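PDB 4ZI5: P91 from Metagenome, which hydrolyses phosphotriesters as a promiscuous activity on an alpha/beta-hydrolase scaffold of the dienelactone hydrolase family. Local coordinates for residues G220-I224 and P225-Y229. Sequence-based numbering, arbitrary orientation.
Sequences GSHGI and PGLAY
With chi1 at -81°, Leu-227 sets CG anti to its own carbonyl carbon, and its two methyls divide between Ile-224 and His-222. Ile-224 has chi1 -59°, which places CG1 anti to the carbonyl carbon and the branch methyl CG2 anti to the backbone N, on the Pro-225 and Leu-227 flank. There CG2 lies 3.8 Å from Pro-225 CD and 3.9 Å from Leu-227 CD1, both apolar contacts. The other leucine methyl, CD2, approaches His-222 CD2 at 4.1 Å; it meets the ring obliquely, the two side chains crossing near a right angle. Over the centre of one face of that ring stands Ser-221 OG, 3.9 Å above the plane.

The backbone explains why Leu-227 returns to Ile-224. Residues 224 to 227 form a type II beta turn, with Pro-225 at its second position and Gly-226, phi 92°, at its third, the classical Pro-Gly pairing. The closure is loose: Ile-224 O and Leu-227 N are 3.5 Å apart, without a hydrogen bond. Leu-227 CB also sits 3.7 Å from Ile-224 O. With no hydrogen bond between 220-224 and 225-229, the contact rests on turn geometry and van der Waals packing.

Beyond the turn, the His-222 ring stacks with Phe-52, Ile-224 reaches Ala-86, and Leu-227 packs on Leu-182 and Ser-213, its side chain lying close to, but not touching, the probable nucleophile elbow around Cys-131. Backbone hydrogen bonds join Gly-226 and Ala-228 to His-212, tying this surface loop to the chain that follows strand 202-207, shortly before helix 231-248 begins.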
# COMPACT_ATOMS: atom_id res chain seq x y z
N GLY A 220 20.54 -8.53 -8.47
CA GLY A 220 21.12 -9.84 -8.79
C GLY A 220 22.63 -9.86 -9.02
O GLY A 220 23.24 -10.91 -8.95
N SER A 221 23.24 -8.70 -9.27
CA SER A 221 24.68 -8.61 -9.55
C SER A 221 25.62 -8.90 -8.37
O SER A 221 26.79 -9.16 -8.59
CB SER A 221 25.03 -7.22 -10.09
OG SER A 221 25.04 -6.25 -9.03
N HIS A 222 25.13 -8.83 -7.13
CA HIS A 222 26.00 -9.00 -5.96
C HIS A 222 26.33 -10.47 -5.66
O HIS A 222 27.22 -10.72 -4.85
CB HIS A 222 25.36 -8.38 -4.72
CG HIS A 222 24.91 -6.97 -4.93
ND1 HIS A 222 25.78 -5.93 -5.17
CD2 HIS A 222 23.66 -6.43 -4.96
CE1 HIS A 222 25.10 -4.81 -5.32
NE2 HIS A 222 23.81 -5.09 -5.21
N GLY A 223 25.63 -11.41 -6.28
CA GLY A 223 25.74 -12.82 -5.94
C GLY A 223 25.32 -13.15 -4.50
O GLY A 223 25.80 -14.14 -3.95
N ILE A 224 24.44 -12.32 -3.90
CA ILE A 224 23.92 -12.54 -2.55
C ILE A 224 22.53 -13.17 -2.69
O ILE A 224 21.64 -12.59 -3.33
CB ILE A 224 23.79 -11.25 -1.71
CG1 ILE A 224 25.15 -10.54 -1.58
CG2 ILE A 224 23.24 -11.55 -0.31
CD1 ILE A 224 25.05 -9.11 -1.08
N PRO A 225 22.33 -14.36 -2.08
CA PRO A 225 21.00 -14.98 -2.25
C PRO A 225 19.90 -14.18 -1.57
O PRO A 225 20.14 -13.52 -0.56
CB PRO A 225 21.16 -16.36 -1.59
CG PRO A 225 22.64 -16.57 -1.46
CD PRO A 225 23.26 -15.22 -1.33
N GLY A 226 18.71 -14.20 -2.15
CA GLY A 226 17.55 -13.46 -1.59
C GLY A 226 17.37 -12.05 -2.14
O GLY A 226 16.40 -11.38 -1.76
N LEU A 227 18.27 -11.61 -3.02
CA LEU A 227 18.21 -10.29 -3.64
C LEU A 227 17.87 -10.38 -5.12
O LEU A 227 18.55 -11.08 -5.87
CB LEU A 227 19.53 -9.54 -3.46
CG LEU A 227 19.75 -8.86 -2.12
CD1 LEU A 227 19.83 -9.87 -1.00
CD2 LEU A 227 21.04 -8.03 -2.20
N ALA A 228 16.81 -9.70 -5.53
CA ALA A 228 16.42 -9.65 -6.92
C ALA A 228 15.56 -8.40 -7.14
O ALA A 228 14.86 -7.96 -6.22
CB ALA A 228 15.67 -10.92 -7.33
N TYR A 229 15.62 -7.88 -8.37
CA TYR A 229 14.85 -6.74 -8.81
C TYR A 229 13.44 -7.11 -9.12
O TYR A 229 13.21 -8.19 -9.70
CB TYR A 229 15.48 -6.17 -10.08
CG TYR A 229 14.82 -4.91 -10.62
CD1 TYR A 229 14.60 -3.81 -9.81
CD2 TYR A 229 14.40 -4.84 -11.96
CE1 TYR A 229 14.00 -2.66 -10.32
CE2 TYR A 229 13.81 -3.69 -12.46
CZ TYR A 229 13.60 -2.60 -11.65
OH TYR A 229 12.99 -1.46 -12.16